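Local coordinates for mandelate racemase/muconate lactonizing enzyme, C-terminal domain protein (Paracoccus denitrificans, PDB 4DWD) that binds divalent metal ions and, as a member of the mandelate racemase group of the enolase superfamily, may act as a magnesium-dependent hydro-lyase, at residues E294-Q299 and M319-E324; G120-R125 and T315-T320; P156-I161 and D191-F196. All blocks are in the same frame, centred on the assembly; numbering follows the deposited sequence.

Contact 1 (E294-Q299 and M319-E324)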
# COMPACT_ATOMS: atom_id res chain seq x y z
N GLU B 294 -22.18 6.32 -3.34
CA GLU B 294 -23.46 6.77 -3.88
C GLU B 294 -23.82 6.02 -5.16
O GLU B 294 -22.95 5.66 -5.95
CB GLU B 294 -23.43 8.27 -4.19
CG GLU B 294 -23.38 9.18 -2.97
CD GLU B 294 -23.30 10.64 -3.40
OE1 GLU B 294 -24.35 11.22 -3.77
OE2 GLU B 294 -22.19 11.20 -3.39
N PHE B 295 -25.11 5.79 -5.36
CA PHE B 295 -25.63 5.07 -6.52
C PHE B 295 -26.59 5.97 -7.30
O PHE B 295 -27.70 6.25 -6.83
CB PHE B 295 -26.31 3.78 -6.06
CG PHE B 295 -26.68 2.85 -7.16
CD1 PHE B 295 -25.70 2.11 -7.83
CD2 PHE B 295 -28.01 2.71 -7.54
CE1 PHE B 295 -26.05 1.24 -8.84
CE2 PHE B 295 -28.37 1.83 -8.56
CZ PHE B 295 -27.38 1.10 -9.21
N VAL B 296 -26.14 6.47 -8.45
CA VAL B 296 -26.85 7.51 -9.19
C VAL B 296 -26.83 7.12 -10.69
O VAL B 296 -25.99 7.58 -11.44
CB VAL B 296 -26.23 8.92 -8.98
CG1 VAL B 296 -27.04 10.00 -9.69
CG2 VAL B 296 -26.08 9.24 -7.49
N PRO B 297 -27.74 6.23 -11.10
CA PRO B 297 -27.66 5.66 -12.45
C PRO B 297 -27.67 6.69 -13.57
O PRO B 297 -28.40 7.69 -13.51
CB PRO B 297 -28.92 4.81 -12.53
CG PRO B 297 -29.16 4.39 -11.12
CD PRO B 297 -28.80 5.60 -10.29
N HIS B 298 -26.88 6.41 -14.61
CA HIS B 298 -27.00 7.11 -15.88
C HIS B 298 -28.22 6.58 -16.60
O HIS B 298 -28.44 5.35 -16.65
CB HIS B 298 -25.73 6.83 -16.67
CG HIS B 298 -25.74 7.37 -18.08
ND1 HIS B 298 -26.27 6.70 -19.12
CD2 HIS B 298 -25.20 8.53 -18.60
CE1 HIS B 298 -26.10 7.40 -20.25
NE2 HIS B 298 -25.45 8.53 -19.94
N GLN B 299 -29.04 7.47 -17.14
CA GLN B 299 -30.18 7.00 -17.94
C GLN B 299 -30.68 8.14 -18.82
O GLN B 299 -31.02 9.20 -18.31
CB GLN B 299 -31.28 6.46 -17.02
CG GLN B 299 -32.09 5.32 -17.62
CD GLN B 299 -32.85 5.72 -18.87
OE1 GLN B 299 -32.60 5.21 -19.97
NE2 GLN B 299 -33.77 6.67 -18.72
N MSE B 319 -31.14 7.41 -1.39
CA MSE B 319 -31.11 8.21 -2.63
C MSE B 319 -30.55 9.58 -2.31
O MSE B 319 -31.05 10.28 -1.43
CB MSE B 319 -32.50 8.30 -3.26
CG MSE B 319 -32.39 8.28 -4.78
SE MSE B 319 -34.14 8.23 -5.71
CE MSE B 319 -34.39 10.14 -5.45
N THR B 320 -29.47 9.95 -3.01
CA THR B 320 -28.74 11.18 -2.72
C THR B 320 -28.81 12.21 -3.84
O THR B 320 -28.60 13.41 -3.61
CB THR B 320 -27.25 10.89 -2.46
OG1 THR B 320 -26.72 10.11 -3.55
CG2 THR B 320 -27.08 10.13 -1.15
N LYS B 321 -29.09 11.75 -5.06
CA LYS B 321 -29.22 12.64 -6.22
C LYS B 321 -30.50 12.24 -6.95
O LYS B 321 -30.98 11.12 -6.80
CB LYS B 321 -27.99 12.53 -7.14
CG LYS B 321 -26.64 12.79 -6.45
CD LYS B 321 -26.36 14.26 -6.19
CE LYS B 321 -24.91 14.51 -5.79
NZ LYS B 321 -24.50 13.82 -4.53
N PRO B 322 -31.07 13.16 -7.74
CA PRO B 322 -32.31 12.88 -8.43
C PRO B 322 -32.16 11.93 -9.63
O PRO B 322 -31.05 11.56 -10.00
CB PRO B 322 -32.77 14.25 -8.92
CG PRO B 322 -31.98 15.24 -8.14
CD PRO B 322 -30.66 14.57 -7.91
N VAL B 323 -33.29 11.58 -10.22
CA VAL B 323 -33.35 10.75 -11.43
C VAL B 323 -33.01 11.56 -12.68
O VAL B 323 -33.55 12.65 -12.89
CB VAL B 323 -34.78 10.18 -11.59
CG1 VAL B 323 -34.88 9.35 -12.87
CG2 VAL B 323 -35.16 9.33 -10.38
N GLU B 324 -32.12 11.03 -13.51
CA GLU B 324 -31.74 11.72 -14.75
C GLU B 324 -32.89 11.87 -15.75
O GLU B 324 -33.59 10.91 -16.07
CB GLU B 324 -30.56 11.02 -15.42
CG GLU B 324 -30.06 11.79 -16.63
CD GLU B 324 -28.70 11.36 -17.14
OE1 GLU B 324 -28.21 10.27 -16.79
OE2 GLU B 324 -28.13 12.12 -17.95
O HOH W 1 -21.93 13.84 -3.24
O HOH W 2 -28.91 8.56 -5.51
O HOH W 3 -26.90 7.10 -3.53
O HOH W 4 -31.04 8.23 -12.88
O HOH W 5 -34.56 7.91 -16.02
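Glu294 reaches across to Thr320 and Lys321 where the segments carrying the last two parallel strands of the enolase-superfamily barrel, 294-295 and 323-325, run in nearly the same direction, bridged by side chains and waters. The direct polar contacts gather at the two ends. At one, a single carboxylate oxygen takes two donors: Thr320 OG1 donates to Glu294 OE1 over 2.6 Å on the anti lone pair, and Lys321 NZ forms a salt bridge to Glu294 OE1 at 2.7 Å on the syn side. The lysine chain is bent, with chi2 at -77° and a second turn at chi4, which curls the ammonium back to the glutamate. Replacing Glu294 by alanine would probably leave the Lys321 ammonium without its carboxylate mate and the Thr320 hydroxyl without its acceptor.

Apolar contact lies just beyond: both methyls of Val296 rest on the start of the lysine chain, with Val296 CG1 at 3.7 Å from Lys321 CB. Waters bridge the segments at several points. One water joins Glu294 OE2 to Lys321 NZ, two others tie the backbone of Phe295 to Thr320 N and Thr320 OG1, and a fourth accepts from Glu324 N at 3.1 Å while donating to Pro297 O.

The far end lies beside the metal site. His298 ND1 bonds to Asp271, a pairing like the His-Asp dyad of the mandelate racemase group, and the His298 side chain lies close to the metal-binding Glu249. The carboxylate of Glu324 stands nearly perpendicular to the imidazole, its OE2 held by Ser131. Its other oxygen receives a nearly straight backbone bond, Gln299 N to Glu324 OE1 at 2.9 Å and 169°, from a donor lying 41° out of the carboxylate plane.

Contact 2 (G120-R125 and T315-T320)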
# COMPACT_ATOMS: atom_id res chain seq x y z
N GLY B 120 -40.51 -3.50 -2.32
CA GLY B 120 -41.18 -2.27 -1.90
C GLY B 120 -40.47 -1.00 -2.33
O GLY B 120 -39.25 -0.99 -2.58
N ALA B 121 -41.24 0.08 -2.41
CA ALA B 121 -40.72 1.40 -2.74
C ALA B 121 -40.62 2.27 -1.50
O ALA B 121 -41.54 2.31 -0.67
CB ALA B 121 -41.63 2.06 -3.76
N TRP B 122 -39.50 2.98 -1.37
CA TRP B 122 -39.33 4.03 -0.36
C TRP B 122 -40.11 5.25 -0.73
O TRP B 122 -40.46 6.06 0.12
CB TRP B 122 -37.87 4.43 -0.24
CG TRP B 122 -37.03 3.36 0.38
CD1 TRP B 122 -36.32 2.36 -0.28
CD2 TRP B 122 -36.79 3.13 1.80
NE1 TRP B 122 -35.68 1.55 0.61
CE2 TRP B 122 -35.93 1.95 1.89
CE3 TRP B 122 -37.19 3.77 2.98
CZ2 TRP B 122 -35.49 1.45 3.11
CZ3 TRP B 122 -36.75 3.24 4.21
CH2 TRP B 122 -35.91 2.11 4.26
N ARG B 123 -40.33 5.41 -2.03
CA ARG B 123 -40.96 6.59 -2.59
C ARG B 123 -41.57 6.21 -3.93
O ARG B 123 -41.01 5.39 -4.66
CB ARG B 123 -39.92 7.70 -2.81
CG ARG B 123 -38.88 7.32 -3.87
CD ARG B 123 -37.62 8.17 -3.84
NE ARG B 123 -36.87 8.00 -2.60
CZ ARG B 123 -36.04 7.00 -2.34
NH1 ARG B 123 -35.82 6.03 -3.23
NH2 ARG B 123 -35.41 6.97 -1.16
N THR B 124 -42.72 6.79 -4.25
CA THR B 124 -43.28 6.63 -5.59
C THR B 124 -43.35 7.97 -6.34
O THR B 124 -43.82 8.03 -7.47
CB THR B 124 -44.66 5.93 -5.58
OG1 THR B 124 -45.56 6.68 -4.76
CG2 THR B 124 -44.54 4.50 -5.07
N ARG B 125 -42.88 9.03 -5.68
CA ARG B 125 -42.63 10.29 -6.37
C ARG B 125 -41.14 10.56 -6.33
O ARG B 125 -40.55 10.74 -5.26
CB ARG B 125 -43.41 11.43 -5.74
CG ARG B 125 -44.88 11.38 -6.06
CD ARG B 125 -45.57 12.62 -5.55
NE ARG B 125 -47.02 12.52 -5.65
CZ ARG B 125 -47.86 13.50 -5.36
NH1 ARG B 125 -47.40 14.67 -4.95
NH2 ARG B 125 -49.16 13.32 -5.48
N THR B 315 -36.60 1.70 -4.97
CA THR B 315 -36.18 0.75 -3.92
C THR B 315 -34.92 1.18 -3.17
O THR B 315 -34.53 0.53 -2.20
CB THR B 315 -35.91 -0.68 -4.47
OG1 THR B 315 -34.65 -0.72 -5.15
CG2 THR B 315 -37.04 -1.16 -5.39
N LEU B 316 -34.27 2.24 -3.65
CA LEU B 316 -32.99 2.70 -3.09
C LEU B 316 -33.23 3.51 -1.83
O LEU B 316 -33.87 4.55 -1.86
CB LEU B 316 -32.23 3.52 -4.14
CG LEU B 316 -30.83 4.05 -3.76
CD1 LEU B 316 -29.82 2.93 -3.60
CD2 LEU B 316 -30.33 5.06 -4.79
N MSE B 317 -32.71 3.02 -0.70
CA MSE B 317 -32.92 3.69 0.58
C MSE B 317 -32.27 5.05 0.59
O MSE B 317 -32.96 6.07 0.72
CB MSE B 317 -32.40 2.81 1.71
CG MSE B 317 -32.62 3.47 3.06
SE MSE B 317 -32.01 2.27 4.50
CE MSE B 317 -30.22 1.86 3.77
N HIS B 318 -30.94 5.07 0.44
CA HIS B 318 -30.18 6.33 0.51
C HIS B 318 -30.03 6.95 -0.83
O HIS B 318 -28.92 7.01 -1.38
CB HIS B 318 -28.80 6.11 1.14
CG HIS B 318 -28.85 5.67 2.58
ND1 HIS B 318 -27.97 4.79 3.09
CD2 HIS B 318 -29.71 6.02 3.63
CE1 HIS B 318 -28.25 4.58 4.39
NE2 HIS B 318 -29.32 5.33 4.72
N MSE B 319 -31.14 7.41 -1.39
CA MSE B 319 -31.11 8.21 -2.63
C MSE B 319 -30.55 9.58 -2.31
O MSE B 319 -31.05 10.28 -1.43
CB MSE B 319 -32.50 8.30 -3.26
CG MSE B 319 -32.39 8.28 -4.78
SE MSE B 319 -34.14 8.23 -5.71
CE MSE B 319 -34.39 10.14 -5.45
N THR B 320 -29.47 9.95 -3.01
CA THR B 320 -28.74 11.18 -2.72
C THR B 320 -28.81 12.21 -3.84
O THR B 320 -28.60 13.41 -3.61
CB THR B 320 -27.25 10.89 -2.46
OG1 THR B 320 -26.72 10.11 -3.55
CG2 THR B 320 -27.08 10.13 -1.15
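Trp122 and Arg123 both lie against residues 315-320, the loop that leads from helix 304-314 into the last strand of the enolase-type barrel and carries an inverse gamma turn centred on His318. The indole receives Met317 over one face: Met317 CA stands 3.6 Å from the centroid of the five-membered ring of Trp122, a CH-pi contact. The Met317 side chain, a selenomethionine, runs alongside the ring, and its selenium makes an oblique Met-aromatic approach to the six-membered ring. Thr315 O meets the indole at its edge, 3.2 Å from Trp122 CD1. Thr168 of the second subunit and Arg77 of a third pack on this tryptophan.

The guanidinium of Arg123 is sandwiched between Trp122 CB on one face and Met319 CB on the other, with Met319 SE over the latter at 3.7 Å from Arg123 NH1. Arg123 CG sits between its backbone N and carbonyl carbon (chi1 66°), and a bend at chi3 turns the group edge-on. Both terminal nitrogens grip one carbonyl in the guanidinium plane, Arg123 NH1 at 2.8 Å and Arg123 NH2 at 3.0 Å from Leu316 O; Arg123 NH2 also makes a weak 3.2 Å bond to Met317 O.

Contact 3 (P156-I161 and D191-F196)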
# COMPACT_ATOMS: atom_id res chain seq x y z
N PRO B 156 -36.73 21.20 -12.02
CA PRO B 156 -35.97 20.08 -11.46
C PRO B 156 -35.38 20.34 -10.08
O PRO B 156 -35.22 21.49 -9.66
CB PRO B 156 -34.85 19.89 -12.49
CG PRO B 156 -34.60 21.27 -12.98
CD PRO B 156 -35.97 21.90 -13.07
N ALA B 157 -35.04 19.26 -9.38
CA ALA B 157 -34.38 19.35 -8.08
C ALA B 157 -32.89 19.66 -8.21
O ALA B 157 -32.25 20.06 -7.24
CB ALA B 157 -34.60 18.06 -7.29
N ALA B 158 -32.35 19.45 -9.41
CA ALA B 158 -30.94 19.71 -9.74
C ALA B 158 -30.79 19.89 -11.25
O ALA B 158 -31.69 19.53 -12.01
CB ALA B 158 -30.04 18.59 -9.24
N VAL B 159 -29.66 20.45 -11.68
CA VAL B 159 -29.35 20.61 -13.11
C VAL B 159 -27.98 20.01 -13.37
O VAL B 159 -27.08 20.19 -12.55
CB VAL B 159 -29.33 22.11 -13.49
CG1 VAL B 159 -28.76 22.30 -14.90
CG2 VAL B 159 -30.73 22.69 -13.39
N LYS B 160 -27.81 19.29 -14.47
CA LYS B 160 -26.48 18.84 -14.88
C LYS B 160 -26.22 19.34 -16.27
O LYS B 160 -27.05 19.12 -17.17
CB LYS B 160 -26.36 17.30 -14.83
CG LYS B 160 -24.95 16.78 -15.08
CD LYS B 160 -24.84 15.27 -14.97
CE LYS B 160 -25.27 14.59 -16.26
NZ LYS B 160 -25.39 13.11 -16.09
N ILE B 161 -25.09 20.02 -16.46
CA ILE B 161 -24.67 20.48 -17.78
C ILE B 161 -23.58 19.55 -18.32
O ILE B 161 -22.56 19.31 -17.65
CB ILE B 161 -24.23 21.97 -17.79
CG1 ILE B 161 -23.25 22.28 -16.64
CG2 ILE B 161 -25.48 22.84 -17.69
CD1 ILE B 161 -22.70 23.71 -16.66
N ASP B 191 -28.10 28.61 -4.26
CA ASP B 191 -28.70 27.44 -3.62
C ASP B 191 -28.77 26.23 -4.54
O ASP B 191 -28.77 25.08 -4.07
CB ASP B 191 -30.13 27.76 -3.16
CG ASP B 191 -30.20 29.00 -2.29
OD1 ASP B 191 -29.59 29.01 -1.20
OD2 ASP B 191 -30.89 29.96 -2.69
N ALA B 192 -28.85 26.49 -5.84
CA ALA B 192 -29.12 25.45 -6.83
C ALA B 192 -28.09 24.33 -6.78
O ALA B 192 -26.89 24.57 -6.64
CB ALA B 192 -29.14 26.05 -8.22
N VAL B 193 -28.59 23.09 -6.89
CA VAL B 193 -27.74 21.92 -7.01
C VAL B 193 -27.37 21.74 -8.49
O VAL B 193 -28.26 21.52 -9.32
CB VAL B 193 -28.46 20.66 -6.49
CG1 VAL B 193 -27.57 19.45 -6.61
CG2 VAL B 193 -28.92 20.87 -5.05
N ILE B 194 -26.08 21.86 -8.81
CA ILE B 194 -25.63 21.79 -10.20
C ILE B 194 -24.49 20.78 -10.34
O ILE B 194 -23.54 20.81 -9.56
CB ILE B 194 -25.13 23.15 -10.74
CG1 ILE B 194 -25.94 24.33 -10.16
CG2 ILE B 194 -25.14 23.14 -12.27
CD1 ILE B 194 -25.44 25.70 -10.59
N GLY B 195 -24.62 19.90 -11.32
CA GLY B 195 -23.53 18.97 -11.68
C GLY B 195 -22.93 19.35 -13.03
O GLY B 195 -23.56 20.03 -13.85
N PHE B 196 -21.70 18.91 -13.25
CA PHE B 196 -20.97 19.18 -14.48
C PHE B 196 -20.49 17.84 -15.02
O PHE B 196 -19.80 17.11 -14.30
CB PHE B 196 -19.80 20.11 -14.15
CG PHE B 196 -18.98 20.56 -15.34
CD1 PHE B 196 -18.13 19.68 -16.01
CD2 PHE B 196 -19.00 21.89 -15.75
CE1 PHE B 196 -17.34 20.10 -17.08
CE2 PHE B 196 -18.22 22.32 -16.82
CZ PHE B 196 -17.40 21.42 -17.49
O HOH W 6 -31.39 22.78 -7.21
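Val159 and Gly195 meet in the tight heart of this contact, where two parallel strands are joined by regular backbone bonds: Val159 N donates to Val193 O, Gly195 N to Val159 O at 2.8 Å, and Ile161 N to Gly195 O at 3.0 Å. The alpha carbons come closest at Lys160 and Gly195. A CB on Gly195 would lie 3.6 Å from Lys160 CG, so the bare Gly195 leaves room for the first methylenes of Lys160, whose chain then leads away from this strand.

On the other face of the sheet, Val159, Ile161, Ile194 and Phe196 form the apolar layer. Ile161 CG1 takes the position between backbone N and carbonyl carbon (chi1 48°), which lays the branch beside Gly195 O and carries Ile161 CD1 to 4.2 Å from Phe196 CD2. Strand 158-162, helix 174-188 and strand 194-197 make a beta-alpha-beta crossover unit of the barrel, and the helix packs on Val159, Ile161 and Ile194 through Val184, Arg185 and Leu188, while helix 140-154 adds Val147 and Val151. The lysine leads instead toward the metal site: Lys160 NZ bonds to Tyr129 OH and forms a salt bridge with Glu223, a calcium ligand of this protein.

Toward the strand starts the packing slackens. Ala158 CB still touches Val193 CG1 at 3.7 Å, but Ala157 is exposed and Val193 partly so. Here the direct backbone bonds give way to a water, which donates to Ala157 O at 2.9 Å and accepts from Val193 N at 2.8 Å.

Along the chain, contact 3 closes before contact 1 opens, and contact 2 spans from residues 120-125, which lead into the first barrel strand, to 315-320, enclosing contact 3. Contacts 1 and 2 have centres about 11 Å apart, share Met319 and Thr320, and both touch the second subunit. Contacts 1 and 3, centres about 12 Å apart, lie on opposite flanks of strand 125-132, which pairs with 158-162 and 323-325; Pro322 packs on Ala157 and Ala158, and Glu324 and Lys160 form a long, weak ion pair. Both join neighbouring parts of the barrel wall close to its metal site; contact 2, its centre about 20 Å from that of contact 3, lies at the surface, touched by two neighbouring subunits.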